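Local structure of virulence sensor protein BvgS (Bordetella pertussis, 6ZJ8) at residues L19-Q22 against L23-M26; L47-D51 against A52-T56; D77-L80 against A81-H85; A93-R96 against E97-E101. The protein is a sensor histidine kinase whose PAS domain, described here, probably takes part in relaying signals that control virulence. All coordinates share one frame; numbering follows the deposited sequence.

The four contacts follow one another along the chain without overlap. Interaction 1 lies on helix 17-31, interaction 2 runs from strand 46-49 into helix 51-57, interaction 3 opens helix 79-87, and interaction 4 leads into strand 99-107. Strands 46-49 and 99-107 are the two outer strands of the five-stranded antiparallel PAS sheet, with the centres of interactions 2 and 4 about 21 Å apart. Interaction 2 touches interactions 1 and 3, but not interaction 4: Met26 of interaction 1 packs on its Leu48, and Met84 of interaction 3 packs on its Tyr53. Interactions 1 and 3 lie on opposite sides of the chain's centre, about 32 Å apart between centres; interaction 2 joins their two helices.

Interaction 1 (L19-Q22 against L23-M26); sequences LNDQ and LEFM
The flat groups that meet something across the turn are the Phe25 ring and the carboxylates of Asp21 and Glu24. The carbonyl oxygen of Gln22 sits at the edge of the Phe25 ring, near its plane. The ring swings clear of the preceding turn, because CG of Phe25 is anti to the backbone N (chi1 166°). Asp21 and Glu24 run alongside each other in one direction, with their carboxylate planes 59° apart. Asp21 OD1 approaches Glu24 OE1 to 3.5 Å. Glu24 CG also rests against the carbonyl oxygen of Asn20, at 3.2 Å.

The backbone forms regular i to i+4 alpha-helical bonds. Leu23 N donates to Leu19 O at 2.8 Å and Glu24 N to Asn20 O at 2.7 Å. Phe25 N donates to Asp21 O at 2.8 Å and Met26 N to Gln22 O at 2.7 Å. Asn20 ND2 makes a weak hydrogen bond back to Glu16 O.

This is a surface segment of helix 17-31. The helical backbone bonds hold it together, while the Asp21 and Glu24 pair probably works against it. Two acids this close concentrate negative charge on one side of the helix, which may raise the proton affinity of either carboxylate.

Interaction 2 (L47-D51 against A52-T56); sequences LLCND and AYLDT
Asp51, Cys49 and Leu54 bury the most surface in this turn from strand to helix, and Asn50 caps the helix that follows. Cys49 lays its CB over one face of the Tyr53 ring, a CH-pi contact of 4.1 Å from CB to the ring centroid. Its SG stands oblique to the same ring in a sulfur-aromatic contact. The thiol fits between the backbone N and the carbonyl carbon (chi1 42°), and from there SG meets Leu54 CD2 at 3.5 Å. The other methyl, Leu54 CD1, lies 4.2 Å from Asp51 OD1. Asp51 works mainly through its backbone: its carbonyl oxygen accepts from Asp55 N at 2.7 Å.

Asn50 is the N-cap of helix 51-57. Its OD1 accepts from Tyr53 N at 3.0 Å, with the donor above the amide carbonyl plane. The same OD1 accepts from Ile37 N, while ND2 donates to Thr33 OG1 and Asn35 O. The buried amide is thus gripped at both ends, which fixes its rotation. Asn50 O accepts from Leu54 N at 3.1 Å. One turn on, Thr56 OG1 donates to Ala52 O at 2.8 Å.

Strand 46-49 pairs with strand 37-41, where Leu47 and Leu48 both face Val39 in a classic beta bulge. Helix 17-31 packs against Leu48, while Tyr53 meets Trp135 of strand 128-137 and Met84 of helix 79-87.

Interaction 3 (D77-L80 against A81-H85); sequences DPAL and AREMH
Arg82 reaches back to the residues that precede its helix. Its backbone N donates to Pro78 O at 3.2 Å, the first bond of the helix, with Pro78 at the N-cap position. The side chain bends at chi3 (58°), which leaves NE on the side of Asp77 O. A water donates to Asp77 O at 2.8 Å. The same water lies only 2.5 Å from Arg82 NE, suspiciously short for a hydrogen bond, so a bridge between the two is doubtful. NH1 has a further partner in Glu86, a long and weak ion pair.

The next two carbonyls of the turn are satisfied in the same helical way. Ala79 O accepts from Glu83 N at 2.8 Å, with the donor almost straight ahead of the carbonyl, and Leu80 O accepts from Met84 N at 3.0 Å. The aliphatic part of Glu83 packs on the first of these acceptors, with CG 3.3 Å from Ala79 O. On the apolar side, the methyl CE of Met84 meets Leu80 CD1 at 3.8 Å.

His85 NE2 is hydrogen-bonded to Glu71 OE1. Met84 touches Val64 and Ile69 in loops. Leu80, Glu83 and Met84 touch Phe57, so the N-terminal half of helix 79-87 packs against helix 51-57.

Interaction 4 (A93-R96 against E97-E101); sequences AAER and EPRFE
From Glu95 to Arg99 the backbone passes from loop into strand: apart from Arg96 (psi 12°) the residues are extended, and the side chains of Glu95 and Arg99 meet across the bend. The Glu95 carboxylate lies against the aliphatic part of Arg99, with OE1 3.3 Å from CD and OE2 3.6 Å from CG. The two side chains cross at about a right angle, yet the carboxylate and guanidinium planes are only 10° apart. OE1 of Glu95 stands 4.2 Å from NE of Arg99. It is far above the plane of the guanidinium and meets none of its N-H bonds, leaving a charge attraction that is longer than a salt bridge. CG of Glu95 also lies 3.3 Å from Glu97 O, two residues on.

Arg99 begins strand 99-107, an outer strand of the antiparallel PAS sheet. Its backbone pairs with Thr118 of strand 110-122, and Glu101 pairs with Gln116. Segment 93-96 belongs to the loop that joins helix 79-87 to this strand.

The guanidinium of Arg99 finds its salt bridge two residues on, where NH2 lies 3.0 Å from Glu101 OE1. A bend at chi3 (64°) brings the group round. NH1 of Arg99 makes a weak hydrogen bond to Thr90 O. Arg96 turns the other way, and its NH1 makes a weak hydrogen bond to Gly126 O.

Interaction 1 (L19-Q22 against L23-M26)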
loop_
_atom_site.group_PDB
_atom_site.type_symbol
_atom_site.label_atom_id
_atom_site.label_comp_id
_atom_site.label_asym_id
_atom_site.label_seq_id
_atom_site.Cartn_x
_atom_site.Cartn_y
_atom_site.Cartn_z
ATOM N N LEU A 19 -15.441 -17.634 13.371
ATOM C CA LEU A 19 -14.224 -16.894 13.699
ATOM C C LEU A 19 -13.030 -17.428 12.917
ATOM O O LEU A 19 -12.243 -16.653 12.361
ATOM C CB LEU A 19 -13.951 -16.957 15.204
ATOM C CG LEU A 19 -12.683 -16.231 15.669
ATOM C CD1 LEU A 19 -12.722 -14.749 15.304
ATOM C CD2 LEU A 19 -12.474 -16.408 17.167
ATOM N N ASN A 20 -12.876 -18.753 12.864
ATOM C CA ASN A 20 -11.727 -19.331 12.174
ATOM C C ASN A 20 -11.740 -18.984 10.691
ATOM O O ASN A 20 -10.687 -18.723 10.099
ATOM C CB ASN A 20 -11.702 -20.845 12.372
ATOM C CG ASN A 20 -11.166 -21.243 13.732
ATOM O OD1 ASN A 20 -9.956 -21.384 13.917
ATOM N ND2 ASN A 20 -12.064 -21.423 14.693
ATOM N N ASP A 21 -12.923 -18.975 10.071
ATOM C CA ASP A 21 -13.004 -18.616 8.661
ATOM C C ASP A 21 -12.531 -17.185 8.433
ATOM O O ASP A 21 -11.813 -16.908 7.466
ATOM C CB ASP A 21 -14.432 -18.805 8.153
ATOM C CG ASP A 21 -14.849 -20.264 8.124
ATOM O OD1 ASP A 21 -13.960 -21.136 8.019
ATOM O OD2 ASP A 21 -16.064 -20.541 8.205
ATOM N N GLN A 22 -12.922 -16.262 9.315
ATOM C CA GLN A 22 -12.382 -14.908 9.249
ATOM C C GLN A 22 -10.873 -14.913 9.449
ATOM O O GLN A 22 -10.139 -14.236 8.720
ATOM C CB GLN A 22 -13.049 -14.021 10.299
ATOM C CG GLN A 22 -14.485 -13.646 9.987
ATOM C CD GLN A 22 -15.133 -12.872 11.113
ATOM O OE1 GLN A 22 -15.649 -11.772 10.911
ATOM N NE2 GLN A 22 -15.111 -13.443 12.312
ATOM N N LEU A 23 -10.391 -15.668 10.438
ATOM C CA LEU A 23 -8.955 -15.749 10.683
ATOM C C LEU A 23 -8.224 -16.274 9.454
ATOM O O LEU A 23 -7.198 -15.720 9.041
ATOM C CB LEU A 23 -8.691 -16.643 11.895
ATOM C CG LEU A 23 -7.279 -16.623 12.479
ATOM C CD1 LEU A 23 -6.955 -15.252 13.053
ATOM C CD2 LEU A 23 -7.123 -17.701 13.546
ATOM N N GLU A 24 -8.741 -17.350 8.856
ATOM C CA GLU A 24 -8.163 -17.856 7.616
ATOM C C GLU A 24 -8.206 -16.793 6.527
ATOM O O GLU A 24 -7.257 -16.649 5.748
ATOM C CB GLU A 24 -8.907 -19.118 7.175
ATOM C CG GLU A 24 -8.754 -20.282 8.143
ATOM C CD GLU A 24 -9.794 -21.367 7.942
ATOM O OE1 GLU A 24 -10.595 -21.266 6.989
ATOM O OE2 GLU A 24 -9.811 -22.323 8.744
ATOM N N PHE A 25 -9.298 -16.028 6.467
ATOM C CA PHE A 25 -9.389 -14.943 5.498
ATOM C C PHE A 25 -8.328 -13.882 5.760
ATOM O O PHE A 25 -7.696 -13.381 4.823
ATOM C CB PHE A 25 -10.789 -14.331 5.542
ATOM C CG PHE A 25 -10.897 -13.010 4.841
ATOM C CD1 PHE A 25 -10.946 -12.946 3.460
ATOM C CD2 PHE A 25 -10.953 -11.831 5.566
ATOM C CE1 PHE A 25 -11.045 -11.729 2.813
ATOM C CE2 PHE A 25 -11.053 -10.611 4.925
ATOM C CZ PHE A 25 -11.099 -10.561 3.547
ATOM N N MET A 26 -8.114 -13.529 7.029
ATOM C CA MET A 26 -7.092 -12.539 7.349
ATOM C C MET A 26 -5.695 -13.078 7.066
ATOM O O MET A 26 -4.817 -12.333 6.619
ATOM C CB MET A 26 -7.217 -12.114 8.811
ATOM C CG MET A 26 -8.533 -11.426 9.145
ATOM S SD MET A 26 -8.746 -9.855 8.286
ATOM C CE MET A 26 -7.382 -8.923 8.966
#

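Interaction 2 (L47-D51 against A52-T56)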
loop_
_atom_site.group_PDB
_atom_site.type_symbol
_atom_site.label_atom_id
_atom_site.label_comp_id
_atom_site.label_asym_id
_atom_site.label_seq_id
_atom_site.Cartn_x
_atom_site.Cartn_y
_atom_site.Cartn_z
ATOM N N LEU A 47 -5.213 1.017 9.878
ATOM C CA LEU A 47 -5.909 -0.109 10.488
ATOM C C LEU A 47 -5.405 -1.460 10.007
ATOM O O LEU A 47 -5.413 -2.423 10.779
ATOM C CB LEU A 47 -7.409 -0.019 10.198
ATOM C CG LEU A 47 -8.063 1.315 10.548
ATOM C CD1 LEU A 47 -9.545 1.262 10.235
ATOM C CD2 LEU A 47 -7.824 1.658 12.007
ATOM N N LEU A 48 -4.974 -1.554 8.754
ATOM C CA LEU A 48 -4.548 -2.822 8.189
ATOM C C LEU A 48 -3.502 -2.561 7.120
ATOM O O LEU A 48 -3.542 -1.544 6.423
ATOM C CB LEU A 48 -5.734 -3.595 7.599
ATOM C CG LEU A 48 -5.436 -4.954 6.962
ATOM C CD1 LEU A 48 -6.598 -5.905 7.191
ATOM C CD2 LEU A 48 -5.161 -4.821 5.470
ATOM N N CYS A 49 -2.560 -3.493 7.008
ATOM C CA CYS A 49 -1.580 -3.478 5.930
ATOM C C CYS A 49 -1.018 -4.883 5.795
ATOM O O CYS A 49 -0.663 -5.508 6.799
ATOM C CB CYS A 49 -0.468 -2.460 6.200
ATOM S SG CYS A 49 0.130 -2.420 7.895
ATOM N N ASN A 50 -0.956 -5.381 4.564
ATOM C CA ASN A 50 -0.478 -6.733 4.333
ATOM C C ASN A 50 1.049 -6.758 4.334
ATOM O O ASN A 50 1.717 -5.731 4.483
ATOM C CB ASN A 50 -1.056 -7.280 3.030
ATOM C CG ASN A 50 -0.592 -6.509 1.808
ATOM O OD1 ASN A 50 -0.026 -5.418 1.916
ATOM N ND2 ASN A 50 -0.848 -7.068 0.633
ATOM N N ASP A 51 1.611 -7.959 4.174
ATOM C CA ASP A 51 3.062 -8.106 4.218
ATOM C C ASP A 51 3.735 -7.489 3.000
ATOM O O ASP A 51 4.900 -7.086 3.078
ATOM C CB ASP A 51 3.434 -9.583 4.327
ATOM C CG ASP A 51 3.014 -10.193 5.645
ATOM O OD1 ASP A 51 2.607 -9.438 6.555
ATOM O OD2 ASP A 51 3.093 -11.431 5.768
ATOM N N ALA A 52 3.032 -7.413 1.868
ATOM C CA ALA A 52 3.587 -6.716 0.713
ATOM C C ALA A 52 3.828 -5.250 1.042
ATOM O O ALA A 52 4.849 -4.673 0.651
ATOM C CB ALA A 52 2.650 -6.852 -0.486
ATOM N N TYR A 53 2.894 -4.635 1.769
ATOM C CA TYR A 53 3.090 -3.279 2.264
ATOM C C TYR A 53 4.283 -3.218 3.212
ATOM O O TYR A 53 5.241 -2.467 2.987
ATOM C CB TYR A 53 1.811 -2.809 2.965
ATOM C CG TYR A 53 1.829 -1.366 3.402
ATOM C CD1 TYR A 53 2.580 -0.959 4.493
ATOM C CD2 TYR A 53 1.080 -0.411 2.730
ATOM C CE1 TYR A 53 2.598 0.360 4.893
ATOM C CE2 TYR A 53 1.091 0.910 3.125
ATOM C CZ TYR A 53 1.851 1.291 4.206
ATOM O OH TYR A 53 1.861 2.606 4.603
ATOM N N LEU A 54 4.243 -4.021 4.277
ATOM C CA LEU A 54 5.253 -3.925 5.328
ATOM C C LEU A 54 6.644 -4.258 4.805
ATOM O O LEU A 54 7.625 -3.601 5.174
ATOM C CB LEU A 54 4.881 -4.854 6.484
ATOM C CG LEU A 54 3.540 -4.553 7.154
ATOM C CD1 LEU A 54 3.181 -5.632 8.163
ATOM C CD2 LEU A 54 3.588 -3.180 7.817
ATOM N N ASP A 55 6.757 -5.280 3.953
ATOM C CA ASP A 55 8.073 -5.723 3.502
ATOM C C ASP A 55 8.696 -4.768 2.491
ATOM O O ASP A 55 9.920 -4.780 2.323
ATOM C CB ASP A 55 7.978 -7.128 2.906
ATOM C CG ASP A 55 7.805 -8.204 3.965
ATOM O OD1 ASP A 55 7.777 -7.866 5.167
ATOM O OD2 ASP A 55 7.699 -9.392 3.595
ATOM N N THR A 56 7.892 -3.950 1.811
ATOM C CA THR A 56 8.460 -2.895 0.981
ATOM C C THR A 56 9.447 -2.054 1.777
ATOM O O THR A 56 10.482 -1.625 1.254
ATOM C CB THR A 56 7.348 -2.007 0.421
ATOM O OG1 THR A 56 6.541 -2.763 -0.491
ATOM C CG2 THR A 56 7.936 -0.789 -0.297
#

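Interaction 3 (D77-L80 against A81-H85)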
loop_
_atom_site.group_PDB
_atom_site.type_symbol
_atom_site.label_atom_id
_atom_site.label_comp_id
_atom_site.label_asym_id
_atom_site.label_seq_id
_atom_site.Cartn_x
_atom_site.Cartn_y
_atom_site.Cartn_z
ATOM N N ASP A 77 12.895 14.717 10.148
ATOM C CA ASP A 77 12.809 14.042 8.861
ATOM C C ASP A 77 12.829 12.519 9.049
ATOM O O ASP A 77 13.706 11.835 8.505
ATOM C CB ASP A 77 13.935 14.482 7.939
ATOM C CG ASP A 77 14.004 15.986 7.783
ATOM O OD1 ASP A 77 12.939 16.613 7.620
ATOM O OD2 ASP A 77 15.124 16.541 7.826
ATOM N N PRO A 78 11.889 11.966 9.808
ATOM C CA PRO A 78 11.920 10.521 10.075
ATOM C C PRO A 78 11.771 9.723 8.790
ATOM O O PRO A 78 10.899 9.994 7.962
ATOM C CB PRO A 78 10.737 10.312 11.027
ATOM C CG PRO A 78 9.829 11.466 10.775
ATOM C CD PRO A 78 10.712 12.618 10.409
ATOM N N ALA A 79 12.636 8.719 8.634
ATOM C CA ALA A 79 12.733 8.011 7.361
ATOM C C ALA A 79 11.456 7.241 7.050
ATOM O O ALA A 79 10.895 7.371 5.957
ATOM C CB ALA A 79 13.938 7.069 7.381
ATOM N N LEU A 80 10.981 6.430 7.999
ATOM C CA LEU A 80 9.881 5.517 7.700
ATOM C C LEU A 80 8.658 6.277 7.200
ATOM O O LEU A 80 8.091 5.943 6.152
ATOM C CB LEU A 80 9.533 4.685 8.935
ATOM C CG LEU A 80 8.574 3.518 8.668
ATOM C CD1 LEU A 80 9.181 2.538 7.670
ATOM C CD2 LEU A 80 8.198 2.798 9.954
ATOM N N ALA A 81 8.237 7.305 7.937
ATOM C CA ALA A 81 7.099 8.107 7.501
ATOM C C ALA A 81 7.364 8.744 6.143
ATOM O O ALA A 81 6.469 8.805 5.291
ATOM C CB ALA A 81 6.786 9.179 8.544
ATOM N N ARG A 82 8.588 9.224 5.922
ATOM C CA ARG A 82 8.920 9.860 4.651
ATOM C C ARG A 82 8.745 8.886 3.491
ATOM O O ARG A 82 8.101 9.206 2.485
ATOM C CB ARG A 82 10.352 10.397 4.703
ATOM C CG ARG A 82 10.802 11.122 3.445
ATOM C CD ARG A 82 12.181 11.747 3.619
ATOM N NE ARG A 82 13.201 10.759 3.966
ATOM C CZ ARG A 82 13.690 9.856 3.121
ATOM N NH1 ARG A 82 13.248 9.796 1.870
ATOM N NH2 ARG A 82 14.618 9.002 3.531
ATOM N N GLU A 83 9.302 7.681 3.622
ATOM C CA GLU A 83 9.219 6.701 2.542
ATOM C C GLU A 83 7.776 6.299 2.265
ATOM O O GLU A 83 7.364 6.199 1.104
ATOM C CB GLU A 83 10.061 5.477 2.896
ATOM C CG GLU A 83 11.523 5.801 3.166
ATOM C CD GLU A 83 12.258 4.655 3.824
ATOM O OE1 GLU A 83 11.590 3.682 4.237
ATOM O OE2 GLU A 83 13.500 4.729 3.935
ATOM N N MET A 84 6.989 6.067 3.316
ATOM C CA MET A 84 5.601 5.667 3.114
ATOM C C MET A 84 4.800 6.769 2.434
ATOM O O MET A 84 3.926 6.490 1.604
ATOM C CB MET A 84 4.961 5.301 4.449
ATOM C CG MET A 84 5.551 4.061 5.078
ATOM S SD MET A 84 4.555 3.437 6.438
ATOM C CE MET A 84 5.512 1.997 6.880
ATOM N N HIS A 85 5.077 8.030 2.777
ATOM C CA HIS A 85 4.320 9.133 2.195
ATOM C C HIS A 85 4.388 9.106 0.674
ATOM O O HIS A 85 3.407 9.431 -0.007
ATOM C CB HIS A 85 4.843 10.467 2.728
ATOM C CG HIS A 85 3.995 11.640 2.347
ATOM N ND1 HIS A 85 4.417 12.605 1.458
ATOM C CD2 HIS A 85 2.748 12.000 2.729
ATOM C CE1 HIS A 85 3.467 13.510 1.311
ATOM N NE2 HIS A 85 2.443 13.166 2.072
HETATM O O HOH W 1 14.627 11.226 5.922
#

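Interaction 4 (A93-R96 against E97-E101)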
loop_
_atom_site.group_PDB
_atom_site.type_symbol
_atom_site.label_atom_id
_atom_site.label_comp_id
_atom_site.label_asym_id
_atom_site.label_seq_id
_atom_site.Cartn_x
_atom_site.Cartn_y
_atom_site.Cartn_z
ATOM N N ALA A 93 -9.973 16.490 0.533
ATOM C CA ALA A 93 -11.069 16.987 1.357
ATOM C C ALA A 93 -12.271 16.051 1.329
ATOM O O ALA A 93 -13.295 16.366 0.713
ATOM C CB ALA A 93 -11.488 18.385 0.893
ATOM N N ALA A 94 -12.161 14.906 2.001
ATOM C CA ALA A 94 -13.251 13.942 2.116
ATOM C C ALA A 94 -13.817 13.590 0.738
ATOM O O ALA A 94 -14.934 13.958 0.369
ATOM C CB ALA A 94 -14.349 14.484 3.039
ATOM N N GLU A 95 -13.004 12.857 -0.018
ATOM C CA GLU A 95 -13.396 12.433 -1.355
ATOM C C GLU A 95 -14.256 11.178 -1.285
ATOM O O GLU A 95 -13.954 10.240 -0.540
ATOM C CB GLU A 95 -12.163 12.178 -2.222
ATOM C CG GLU A 95 -12.499 11.672 -3.618
ATOM C CD GLU A 95 -11.493 12.102 -4.669
ATOM O OE1 GLU A 95 -10.480 12.738 -4.309
ATOM O OE2 GLU A 95 -11.721 11.809 -5.862
ATOM N N ARG A 96 -15.330 11.165 -2.074
ATOM C CA ARG A 96 -16.285 10.067 -2.092
ATOM C C ARG A 96 -16.141 9.176 -3.319
ATOM O O ARG A 96 -17.016 8.342 -3.571
ATOM C CB ARG A 96 -17.712 10.614 -2.030
ATOM C CG ARG A 96 -17.994 11.496 -0.829
ATOM C CD ARG A 96 -19.436 11.973 -0.835
ATOM N NE ARG A 96 -19.709 12.926 0.237
ATOM C CZ ARG A 96 -20.091 12.592 1.467
ATOM N NH1 ARG A 96 -20.250 11.318 1.803
ATOM N NH2 ARG A 96 -20.314 13.541 2.365
ATOM N N GLU A 97 -15.065 9.329 -4.083
ATOM C CA GLU A 97 -14.886 8.614 -5.337
ATOM C C GLU A 97 -13.497 8.000 -5.387
ATOM O O GLU A 97 -12.556 8.536 -4.794
ATOM C CB GLU A 97 -15.087 9.566 -6.526
ATOM C CG GLU A 97 -15.290 8.877 -7.864
ATOM C CD GLU A 97 -15.869 9.803 -8.916
ATOM O OE1 GLU A 97 -16.100 10.991 -8.605
ATOM O OE2 GLU A 97 -16.100 9.342 -10.054
ATOM N N PRO A 98 -13.337 6.864 -6.071
ATOM C CA PRO A 98 -12.004 6.265 -6.183
ATOM C C PRO A 98 -10.993 7.227 -6.789
ATOM O O PRO A 98 -11.335 8.111 -7.578
ATOM C CB PRO A 98 -12.236 5.055 -7.096
ATOM C CG PRO A 98 -13.654 4.684 -6.856
ATOM C CD PRO A 98 -14.378 5.986 -6.637
ATOM N N ARG A 99 -9.733 7.039 -6.406
ATOM C CA ARG A 99 -8.619 7.813 -6.931
ATOM C C ARG A 99 -7.581 6.878 -7.537
ATOM O O ARG A 99 -7.383 5.753 -7.067
ATOM C CB ARG A 99 -7.956 8.661 -5.843
ATOM C CG ARG A 99 -8.702 9.930 -5.482
ATOM C CD ARG A 99 -7.906 10.741 -4.473
ATOM N NE ARG A 99 -6.637 11.205 -5.031
ATOM C CZ ARG A 99 -5.606 11.627 -4.305
ATOM N NH1 ARG A 99 -5.677 11.635 -2.982
ATOM N NH2 ARG A 99 -4.495 12.033 -4.905
ATOM N N PHE A 100 -6.912 7.360 -8.583
ATOM C CA PHE A 100 -5.869 6.600 -9.257
ATOM C C PHE A 100 -4.767 7.547 -9.708
ATOM O O PHE A 100 -5.044 8.572 -10.337
ATOM C CB PHE A 100 -6.428 5.836 -10.461
ATOM C CG PHE A 100 -7.505 4.856 -10.107
ATOM C CD1 PHE A 100 -7.182 3.572 -9.702
ATOM C CD2 PHE A 100 -8.840 5.216 -10.180
ATOM C CE1 PHE A 100 -8.171 2.666 -9.375
ATOM C CE2 PHE A 100 -9.834 4.316 -9.856
ATOM C CZ PHE A 100 -9.501 3.038 -9.452
ATOM N N GLU A 101 -3.525 7.195 -9.382
ATOM C CA GLU A 101 -2.361 7.954 -9.812
ATOM C C GLU A 101 -1.216 6.988 -10.071
ATOM O O GLU A 101 -1.217 5.850 -9.592
ATOM C CB GLU A 101 -1.942 9.002 -8.772
ATOM C CG GLU A 101 -2.859 10.211 -8.710
ATOM C CD GLU A 101 -2.170 11.437 -8.142
ATOM O OE1 GLU A 101 -2.348 11.717 -6.940
ATOM O OE2 GLU A 101 -1.442 12.114 -8.899
#